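Local coordinates for appr-1-p processing domain protein (Thermus aquaticus Y51MC23, PDB 5M31) that is of unknown precise function but folds as a single macro domain, a three-layer alpha/beta/alpha sandwich, at residues Arg13-Asn18 and Glu153-Glu158; Leu27-Asn32 and Gly40-Phe45; Arg69-Asp74 and Ile84-Thr89. All coordinates share one frame; numbering follows the deposited sequence. Where two conformers were deposited one is given.

Contact 1 of 3, residues Arg13-Asn18 and Glu153-Glu158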
loop_
_atom_site.group_PDB
_atom_site.type_symbol
_atom_site.label_atom_id
_atom_site.label_comp_id
_atom_site.label_asym_id
_atom_site.label_seq_id
_atom_site.Cartn_x
_atom_site.Cartn_y
_atom_site.Cartn_z
ATOM N N ARG A 13 -8.839 -11.631 -3.241
ATOM C CA ARG A 13 -8.225 -12.916 -2.934
ATOM C C ARG A 13 -7.152 -12.703 -1.875
ATOM O O ARG A 13 -6.359 -11.765 -1.972
ATOM C CB ARG A 13 -7.582 -13.498 -4.193
ATOM C CG ARG A 13 -8.427 -14.555 -4.929
ATOM C CD ARG A 13 -9.623 -13.977 -5.678
ATOM N NE ARG A 13 -10.351 -14.993 -6.466
ATOM C CZ ARG A 13 -11.137 -15.941 -5.948
ATOM N NH1 ARG A 13 -11.309 -16.041 -4.625
ATOM N NH2 ARG A 13 -11.758 -16.801 -6.757
ATOM N N PHE A 14 -7.107 -13.608 -0.892
ATOM C CA PHE A 14 -6.106 -13.558 0.158
ATOM C C PHE A 14 -5.090 -14.691 -0.050
ATOM O O PHE A 14 -5.461 -15.867 -0.024
ATOM C CB PHE A 14 -6.770 -13.630 1.539
ATOM C CG PHE A 14 -7.538 -12.373 1.928
ATOM C CD1 PHE A 14 -6.907 -11.342 2.586
ATOM C CD2 PHE A 14 -8.915 -12.255 1.660
ATOM C CE1 PHE A 14 -7.612 -10.185 2.984
ATOM C CE2 PHE A 14 -9.613 -11.120 2.031
ATOM C CZ PHE A 14 -8.966 -10.080 2.697
ATOM N N VAL A 15 -3.825 -14.333 -0.310
ATOM C CA VAL A 15 -2.794 -15.254 -0.815
ATOM C C VAL A 15 -1.483 -15.220 0.041
ATOM O O VAL A 15 -1.276 -14.296 0.811
ATOM C CB VAL A 15 -2.417 -14.904 -2.249
ATOM C CG1 VAL A 15 -3.668 -14.941 -3.151
ATOM C CG2 VAL A 15 -1.780 -13.531 -2.342
ATOM N N ARG A 16 -0.581 -16.172 -0.166
ATOM C CA ARG A 16 0.746 -16.102 0.438
ATOM C C ARG A 16 1.788 -16.107 -0.623
ATOM O O ARG A 16 1.593 -16.733 -1.720
ATOM C CB ARG A 16 0.980 -17.276 1.392
ATOM C CG ARG A 16 0.148 -17.160 2.632
ATOM C CD ARG A 16 0.460 -18.254 3.651
ATOM N NE ARG A 16 -0.353 -17.986 4.829
ATOM C CZ ARG A 16 -1.638 -18.294 4.960
ATOM N NH1 ARG A 16 -2.299 -18.935 4.010
ATOM N NH2 ARG A 16 -2.290 -17.903 6.057
ATOM N N GLY A 17 2.891 -15.443 -0.344
ATOM C CA GLY A 17 4.003 -15.376 -1.276
ATOM C C GLY A 17 4.757 -14.078 -1.209
ATOM O O GLY A 17 4.676 -13.341 -0.190
ATOM N N ASN A 18 5.417 -13.723 -2.325
ATOM C CA ASN A 18 6.253 -12.520 -2.380
ATOM C C ASN A 18 5.446 -11.411 -3.043
ATOM O O ASN A 18 5.203 -11.449 -4.270
ATOM C CB ASN A 18 7.492 -12.748 -3.222
ATOM C CG ASN A 18 8.468 -11.550 -3.216
ATOM O OD1 ASN A 18 8.133 -10.393 -2.877
ATOM N ND2 ASN A 18 9.704 -11.844 -3.624
ATOM N N GLU A 153 -9.123 -6.501 -9.708
ATOM C CA GLU A 153 -8.613 -7.733 -9.044
ATOM C C GLU A 153 -7.664 -7.343 -7.938
ATOM O O GLU A 153 -6.715 -6.651 -8.217
ATOM C CB GLU A 153 -7.896 -8.596 -10.054
ATOM C CG GLU A 153 -8.797 -8.950 -11.215
ATOM C CD GLU A 153 -8.341 -10.166 -11.983
ATOM O OE1 GLU A 153 -7.113 -10.442 -11.993
ATOM O OE2 GLU A 153 -9.229 -10.857 -12.578
ATOM N N VAL A 154 -8.019 -7.656 -6.683
ATOM C CA VAL A 154 -7.259 -7.264 -5.498
ATOM C C VAL A 154 -6.664 -8.505 -4.844
ATOM O O VAL A 154 -7.382 -9.474 -4.560
ATOM C CB VAL A 154 -8.146 -6.610 -4.431
ATOM C CG1 VAL A 154 -7.299 -6.077 -3.298
ATOM C CG2 VAL A 154 -8.998 -5.520 -5.041
ATOM N N TRP A 155 -5.354 -8.460 -4.660
ATOM C CA TRP A 155 -4.648 -9.556 -4.051
ATOM C C TRP A 155 -4.042 -9.090 -2.780
ATOM O O TRP A 155 -3.368 -8.044 -2.741
ATOM C CB TRP A 155 -3.579 -10.049 -4.975
ATOM C CG TRP A 155 -4.145 -10.447 -6.253
ATOM C CD1 TRP A 155 -4.381 -9.629 -7.338
ATOM C CD2 TRP A 155 -4.776 -11.679 -6.538
ATOM N NE1 TRP A 155 -5.016 -10.341 -8.318
ATOM C CE2 TRP A 155 -5.248 -11.612 -7.860
ATOM C CE3 TRP A 155 -4.912 -12.891 -5.832
ATOM C CZ2 TRP A 155 -5.872 -12.690 -8.462
ATOM C CZ3 TRP A 155 -5.462 -13.928 -6.438
ATOM C CH2 TRP A 155 -5.998 -13.818 -7.737
ATOM N N VAL A 156 -4.387 -9.775 -1.688
ATOM C CA VAL A 156 -3.881 -9.400 -0.396
ATOM C C VAL A 156 -2.998 -10.490 0.086
ATOM O O VAL A 156 -3.386 -11.659 0.111
ATOM C CB VAL A 156 -4.989 -9.107 0.652
ATOM C CG1 VAL A 156 -4.370 -8.544 1.924
ATOM C CG2 VAL A 156 -6.024 -8.135 0.055
ATOM N N TYR A 157 -1.757 -10.124 0.376
ATOM C CA TYR A 157 -0.794 -11.066 0.864
ATOM C C TYR A 157 -0.908 -11.193 2.384
ATOM O O TYR A 157 -0.888 -10.186 3.095
ATOM C CB TYR A 157 0.601 -10.648 0.384
ATOM C CG TYR A 157 0.842 -10.962 -1.065
ATOM C CD1 TYR A 157 0.125 -10.325 -2.100
ATOM C CD2 TYR A 157 1.671 -12.031 -1.430
ATOM C CE1 TYR A 157 0.325 -10.655 -3.412
ATOM C CE2 TYR A 157 1.912 -12.324 -2.746
ATOM C CZ TYR A 157 1.179 -11.724 -3.730
ATOM O OH TYR A 157 1.350 -12.094 -5.027
ATOM N N GLU A 158 -1.054 -12.441 2.851
ATOM C CA GLU A 158 -1.337 -12.722 4.247
ATOM C C GLU A 158 -0.044 -12.584 5.055
ATOM O O GLU A 158 1.027 -12.759 4.505
ATOM C CB GLU A 158 -1.888 -14.148 4.392
ATOM C CG GLU A 158 -3.325 -14.317 3.895
ATOM C CD GLU A 158 -4.338 -14.452 5.035
ATOM O OE1 GLU A 158 -5.544 -14.449 4.746
ATOM O OE2 GLU A 158 -3.929 -14.564 6.227
HETATM O O HOH W 1 2.489 -13.595 2.056
HETATM O O HOH W 2 3.445 -13.390 -5.711
#
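Val15 fills the hollow at the centre of this contact, one methyl turned to each of two aromatic rings of the neighbouring strand. Its CG2 sits over the middle of the Tyr157 ring, 3.5 Å from the centroid and only 5° off the normal, a textbook CH-pi contact. The CG1 methyl, which chi1 of -57° sets anti to the carbonyl carbon, goes instead to the rim of the Trp155 indole, meeting CE3 at 3.6 Å near the ring plane in one of the two conformers of the tryptophan. The CD2-CE2 edge of the tyrosine faces Gly17, whose CA lies in the ring plane, and its hydroxyl reaches the carbonyl of Asn18 through a bridging water. Residues 16-18 thus run along one edge of the ring.

On the opposite face of the sheet, Phe14 packs along Val156, with CD1 of the phenylalanine 3.5 Å from CB of the valine, and both also touch helix 135-146. Beneath the side chains, strands 13-15 and 153-157 run parallel, and their backbone bonds include Val15 N to Val156 O at 2.7 Å and Glu158 N to Val15 O at 2.8 Å. The latter carries the pairing past the end of the strand and places Glu158 beside Arg16. There, in one of two conformers of Glu158, its CB lies over one guanidinium face, nearer the border of the group than its middle, while NH2 of Arg16 stands a long 3.7 Å from OE2 of Glu158.

That oxygen is well out of the guanidinium plane and none of the N-H groups is directed at it, so any attraction is one of charge alone, and doubtful given the alternate conformer. Glu158 OE1 has a second ionic partner in Lys139, which also makes a cation-pi contact with Phe14; flanked by two cations, the carboxylate would be expected to stay ionised.

Contact 2 of 3, residues Leu27-Asn32 and Gly40-Phe45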
loop_
_atom_site.group_PDB
_atom_site.type_symbol
_atom_site.label_atom_id
_atom_site.label_comp_id
_atom_site.label_asym_id
_atom_site.label_seq_id
_atom_site.Cartn_x
_atom_site.Cartn_y
_atom_site.Cartn_z
ATOM N N LEU A 27 1.313 -1.978 -6.865
ATOM C CA LEU A 27 1.665 -2.539 -5.565
ATOM C C LEU A 27 1.483 -1.496 -4.490
ATOM O O LEU A 27 1.833 -0.324 -4.668
ATOM C CB LEU A 27 3.111 -2.992 -5.526
ATOM C CG LEU A 27 3.513 -4.115 -6.490
ATOM C CD1 LEU A 27 4.985 -4.448 -6.253
ATOM C CD2 LEU A 27 2.635 -5.349 -6.375
ATOM N N VAL A 28 1.014 -1.965 -3.360
ATOM C CA VAL A 28 0.980 -1.117 -2.122
ATOM C C VAL A 28 2.180 -1.396 -1.229
ATOM O O VAL A 28 2.459 -2.553 -0.880
ATOM C CB VAL A 28 -0.330 -1.372 -1.337
ATOM C CG1 VAL A 28 -0.344 -0.551 -0.064
ATOM C CG2 VAL A 28 -1.535 -1.059 -2.213
ATOM N N ASN A 29 2.840 -0.318 -0.851
ATOM C CA ASN A 29 3.973 -0.293 0.076
ATOM C C ASN A 29 3.478 0.404 1.332
ATOM O O ASN A 29 2.863 1.452 1.238
ATOM C CB ASN A 29 5.049 0.564 -0.547
ATOM C CG ASN A 29 6.273 0.660 0.285
ATOM O OD1 ASN A 29 6.554 -0.212 1.071
ATOM N ND2 ASN A 29 7.094 1.633 -0.007
ATOM N N THR A 30 3.744 -0.165 2.487
ATOM C CA THR A 30 3.299 0.441 3.754
ATOM C C THR A 30 4.440 1.320 4.287
ATOM O O THR A 30 5.595 0.854 4.448
ATOM C CB THR A 30 2.855 -0.633 4.761
ATOM O OG1 THR A 30 3.786 -1.702 4.758
ATOM C CG2 THR A 30 1.463 -1.150 4.426
ATOM N N VAL A 31 4.145 2.607 4.500
ATOM C CA VAL A 31 5.179 3.569 4.752
ATOM C C VAL A 31 4.858 4.403 5.999
ATOM O O VAL A 31 3.806 4.256 6.619
ATOM C CB VAL A 31 5.480 4.483 3.548
ATOM C CG1 VAL A 31 5.897 3.629 2.375
ATOM C CG2 VAL A 31 4.270 5.356 3.218
ATOM N N ASN A 32 5.800 5.219 6.357
ATOM C CA ASN A 32 5.583 6.281 7.366
ATOM C C ASN A 32 5.662 7.627 6.673
ATOM O O ASN A 32 5.774 7.701 5.424
ATOM C CB ASN A 32 6.633 6.188 8.452
ATOM C CG ASN A 32 8.058 6.302 7.902
ATOM O OD1 ASN A 32 8.510 7.369 7.515
ATOM N ND2 ASN A 32 8.728 5.160 7.788
ATOM N N GLY A 40 11.046 -3.943 7.311
ATOM C CA GLY A 40 9.813 -4.570 6.852
ATOM C C GLY A 40 9.557 -4.421 5.366
ATOM O O GLY A 40 10.476 -4.508 4.517
ATOM N N VAL A 41 8.271 -4.269 5.033
ATOM C CA VAL A 41 7.864 -4.186 3.668
ATOM C C VAL A 41 8.580 -3.024 2.971
ATOM O O VAL A 41 9.063 -3.156 1.838
ATOM C CB VAL A 41 6.320 -3.984 3.622
ATOM C CG1 VAL A 41 5.850 -3.613 2.214
ATOM C CG2 VAL A 41 5.638 -5.284 4.069
ATOM N N ALA A 42 8.656 -1.895 3.650
ATOM C CA ALA A 42 9.158 -0.668 3.007
ATOM C C ALA A 42 10.633 -0.878 2.597
ATOM O O ALA A 42 11.069 -0.394 1.574
ATOM C CB ALA A 42 9.010 0.518 3.921
ATOM N N LEU A 43 11.396 -1.576 3.435
ATOM C CA LEU A 43 12.785 -1.898 3.093
ATOM C C LEU A 43 12.878 -2.696 1.799
ATOM O O LEU A 43 13.703 -2.407 0.926
ATOM C CB LEU A 43 13.439 -2.691 4.232
ATOM C CG LEU A 43 14.879 -3.091 3.967
ATOM C CD1 LEU A 43 15.719 -1.906 3.524
ATOM C CD2 LEU A 43 15.483 -3.721 5.210
ATOM N N GLN A 44 11.979 -3.650 1.625
ATOM C CA GLN A 44 11.984 -4.476 0.411
ATOM C C GLN A 44 11.669 -3.591 -0.796
ATOM O O GLN A 44 12.296 -3.705 -1.862
ATOM C CB GLN A 44 10.963 -5.625 0.508
ATOM C CG GLN A 44 11.045 -6.480 1.778
ATOM C CD GLN A 44 12.446 -6.907 2.163
ATOM O OE1 GLN A 44 12.967 -6.545 3.249
ATOM N NE2 GLN A 44 13.052 -7.724 1.323
ATOM N N PHE A 45 10.690 -2.703 -0.613
ATOM C CA PHE A 45 10.336 -1.730 -1.662
ATOM C C PHE A 45 11.460 -0.774 -1.977
ATOM O O PHE A 45 11.699 -0.475 -3.148
ATOM C CB PHE A 45 9.031 -0.981 -1.322
ATOM C CG PHE A 45 7.788 -1.717 -1.772
ATOM C CD1 PHE A 45 7.241 -2.712 -0.978
ATOM C CD2 PHE A 45 7.173 -1.424 -2.955
ATOM C CE1 PHE A 45 6.089 -3.396 -1.379
ATOM C CE2 PHE A 45 6.014 -2.069 -3.329
ATOM C CZ PHE A 45 5.467 -3.042 -2.574
HETATM O O HOH W 3 6.855 -1.197 6.005
#
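Asn29 lies flat against the Phe45 ring, its amide turned only 16° from the ring plane. Starting at the backbone, its CB stands over the centre of the ring, 3.7 Å from the centroid and 10° off the normal, in a CH-pi contact. With chi1 at -179°, CG extends anti to the backbone N and continues over the same face, 3.5 Å from Phe45 CG. At the tip the two amide atoms part. OD1 drops between Ala42 CA and Phe45 CD1, 3.3 Å from each, where it is buried without a hydrogen-bonding partner in the model; ND2 passes Phe45 CB and donates to Asn86 OD1 on the adjacent strand, which fixes the rotation of the amide.

Leu27 CB lies at the ring's edge, in its plane, 3.8 Å from Phe45 CE2. Farther along, Thr30 OG1 meets Val41 CB, and a water joins the two backbones, donating to Thr30 O and accepting from Ala42 N.

No direct hydrogen bond links the segments; between them the contact is made by side-chain packing and one water, with the axes of helix 40-45 and strand 27-31 7.0 Å apart. Such helix-on-sheet packing builds the layers of the macro domain's alpha/beta/alpha sandwich.

Contact 3 of 3, residues Arg69-Asp74 and Ile84-Thr89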
loop_
_atom_site.group_PDB
_atom_site.type_symbol
_atom_site.label_atom_id
_atom_site.label_comp_id
_atom_site.label_asym_id
_atom_site.label_seq_id
_atom_site.Cartn_x
_atom_site.Cartn_y
_atom_site.Cartn_z
ATOM N N ARG A 69 -3.517 9.891 2.995
ATOM C CA ARG A 69 -3.085 10.525 1.745
ATOM C C ARG A 69 -1.957 9.688 1.140
ATOM O O ARG A 69 -0.801 9.914 1.382
ATOM C CB ARG A 69 -2.759 11.985 1.942
ATOM C CG ARG A 69 -2.525 12.818 0.699
ATOM C CD ARG A 69 -2.181 14.206 1.029
ATOM N NE ARG A 69 -1.821 14.913 -0.183
ATOM C CZ ARG A 69 -1.238 16.103 -0.200
ATOM N NH1 ARG A 69 -0.956 16.730 0.929
ATOM N NH2 ARG A 69 -0.975 16.670 -1.360
ATOM N N ILE A 70 -2.357 8.712 0.318
ATOM C CA ILE A 70 -1.427 7.820 -0.351
ATOM C C ILE A 70 -0.577 8.605 -1.315
ATOM O O ILE A 70 -1.088 9.428 -2.119
ATOM C CB ILE A 70 -2.200 6.710 -1.102
ATOM C CG1 ILE A 70 -2.883 5.825 -0.039
ATOM C CG2 ILE A 70 -1.278 5.907 -2.028
ATOM C CD1 ILE A 70 -3.859 4.829 -0.556
ATOM N N PHE A 71 0.699 8.315 -1.330
ATOM C CA PHE A 71 1.582 8.879 -2.321
ATOM C C PHE A 71 1.830 7.855 -3.424
ATOM O O PHE A 71 2.408 6.831 -3.160
ATOM C CB PHE A 71 2.902 9.298 -1.704
ATOM C CG PHE A 71 3.929 9.713 -2.738
ATOM C CD1 PHE A 71 3.720 10.830 -3.498
ATOM C CD2 PHE A 71 5.069 8.919 -3.009
ATOM C CE1 PHE A 71 4.591 11.177 -4.526
ATOM C CE2 PHE A 71 5.962 9.303 -4.004
ATOM C CZ PHE A 71 5.719 10.411 -4.764
ATOM N N VAL A 72 1.353 8.150 -4.650
ATOM C CA VAL A 72 1.483 7.244 -5.770
ATOM C C VAL A 72 2.645 7.642 -6.641
ATOM O O VAL A 72 2.826 8.852 -6.951
ATOM C CB VAL A 72 0.197 7.209 -6.630
ATOM C CG1 VAL A 72 0.396 6.285 -7.825
ATOM C CG2 VAL A 72 -0.966 6.706 -5.818
ATOM N N TYR A 73 3.480 6.677 -6.973
ATOM C CA TYR A 73 4.557 6.877 -7.946
ATOM C C TYR A 73 4.246 6.084 -9.226
ATOM O O TYR A 73 3.896 4.888 -9.146
ATOM C CB TYR A 73 5.921 6.455 -7.383
ATOM C CG TYR A 73 7.065 6.679 -8.331
ATOM C CD1 TYR A 73 7.494 7.997 -8.658
ATOM C CD2 TYR A 73 7.667 5.612 -9.023
ATOM C CE1 TYR A 73 8.530 8.199 -9.535
ATOM C CE2 TYR A 73 8.709 5.836 -9.900
ATOM C CZ TYR A 73 9.097 7.116 -10.196
ATOM O OH TYR A 73 10.139 7.329 -11.055
ATOM N N ASP A 74 4.318 6.764 -10.371
ATOM C CA ASP A 74 4.071 6.162 -11.670
ATOM C C ASP A 74 5.398 5.800 -12.341
ATOM O O ASP A 74 6.197 6.684 -12.697
ATOM C CB ASP A 74 3.317 7.176 -12.544
ATOM C CG ASP A 74 2.900 6.612 -13.912
ATOM O OD1 ASP A 74 3.193 5.457 -14.239
ATOM O OD2 ASP A 74 2.238 7.372 -14.651
ATOM N N ILE A 84 3.391 2.371 -7.746
ATOM C CA ILE A 84 3.657 2.074 -6.327
ATOM C C ILE A 84 2.803 2.998 -5.469
ATOM O O ILE A 84 2.864 4.196 -5.670
ATOM C CB ILE A 84 5.120 2.279 -5.977
ATOM C CG1 ILE A 84 6.057 1.507 -6.923
ATOM C CG2 ILE A 84 5.355 1.812 -4.512
ATOM C CD1 ILE A 84 5.889 0.029 -6.896
ATOM N N PHE A 85 1.881 2.421 -4.673
ATOM C CA PHE A 85 0.971 3.166 -3.822
ATOM C C PHE A 85 1.578 3.134 -2.410
ATOM O O PHE A 85 1.521 2.073 -1.766
ATOM C CB PHE A 85 -0.373 2.517 -3.744
ATOM C CG PHE A 85 -1.315 2.811 -4.926
ATOM C CD1 PHE A 85 -0.902 2.858 -6.226
ATOM C CD2 PHE A 85 -2.661 2.871 -4.692
ATOM C CE1 PHE A 85 -1.844 3.079 -7.290
ATOM C CE2 PHE A 85 -3.594 3.059 -5.710
ATOM C CZ PHE A 85 -3.169 3.195 -7.013
ATOM N N ASN A 86 2.162 4.254 -2.007
ATOM C CA ASN A 86 2.898 4.346 -0.742
ATOM C C ASN A 86 1.861 4.773 0.295
ATOM O O ASN A 86 1.426 5.906 0.306
ATOM C CB ASN A 86 4.080 5.292 -0.836
ATOM C CG ASN A 86 5.134 4.851 -1.841
ATOM O OD1 ASN A 86 5.955 3.957 -1.571
ATOM N ND2 ASN A 86 5.054 5.426 -3.090
ATOM N N PHE A 87 1.443 3.782 1.083
ATOM C CA PHE A 87 0.258 3.856 2.030
ATOM C C PHE A 87 0.798 4.093 3.432
ATOM O O PHE A 87 1.378 3.201 4.014
ATOM C CB PHE A 87 -0.452 2.478 1.917
ATOM C CG PHE A 87 -1.724 2.334 2.682
ATOM C CD1 PHE A 87 -1.753 2.368 4.058
ATOM C CD2 PHE A 87 -2.874 1.963 2.046
ATOM C CE1 PHE A 87 -2.915 2.132 4.774
ATOM C CE2 PHE A 87 -4.040 1.679 2.749
ATOM C CZ PHE A 87 -4.062 1.783 4.109
ATOM N N PRO A 88 0.596 5.287 3.978
ATOM C CA PRO A 88 1.088 5.529 5.323
ATOM C C PRO A 88 0.282 4.751 6.385
ATOM O O PRO A 88 -0.931 4.828 6.406
ATOM C CB PRO A 88 0.908 7.067 5.485
ATOM C CG PRO A 88 0.726 7.573 4.115
ATOM C CD PRO A 88 0.051 6.506 3.372
ATOM N N THR A 89 0.948 4.043 7.303
ATOM C CA THR A 89 0.227 3.359 8.354
ATOM C C THR A 89 0.610 3.923 9.689
ATOM O O THR A 89 0.110 3.492 10.684
ATOM C CB THR A 89 0.541 1.872 8.430
ATOM O OG1 THR A 89 1.925 1.687 8.713
ATOM C CG2 THR A 89 0.247 1.154 7.108
#
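Chi1 of -63° turns Asn86 CG anti to its own carbonyl carbon, and chi2 of -78° then swings ND2 back over the neighbouring strand to donate to Phe71 O at 3.0 Å. The same oxygen also accepts a bond from the backbone N of Asn86 at 2.8 Å, the two donors arriving from opposite faces of the carbonyl plane. One residue thus grips this acceptor twice. The Phe71 ring runs alongside the amide, its CD2 3.5 Å from ND2 of Asn86. ND2 also bonds to Asn52 OD1 of helix 50-61.

Strands 71-74 and 84-88 form an antiparallel beta hairpin at one edge of the mixed macro-domain sheet. Phe71-Asn86 and Tyr73-Ile84 are its hydrogen-bonded pairs, with Tyr73 N to Ile84 O at 2.9 Å; Val72-Phe85 between them is a non-hydrogen-bonded pair. On the face of that middle pair, Val72 CG2 lies over the Phe85 ring, 3.9 Å from the centroid and displaced toward its rim. Ile70 extends this apolar row, its CG2 3.9 Å from Phe85 CB and its CD1 4.0 Å from Phe87 CD2. Helix 99-116 packs on this face, with Leu109 touching both Ile70 and Phe85.

In the fold
All three contacts engage one mixed six-stranded sheet, but at different places. Contacts 1 and 3 each include one of its outermost strands, 11-15 and 71-74, the first pairing parallel and the second antiparallel. Contact 1 lies at the surface and adds a long, doubtful salt bridge; contacts 2 and 3 are buried, contact 2 packing without direct hydrogen bonds and contact 3 bonded strand to strand, with asparagine amides in both. Contact 2 alone sets a helix against the sheet. Contacts 2 and 3 adjoin through neighbouring strands 26-31 and 83-88, where Asn29 O and Phe87 N are 2.7 Å apart; contact 1 touches neither, its centre about 15 Å from that of contact 2.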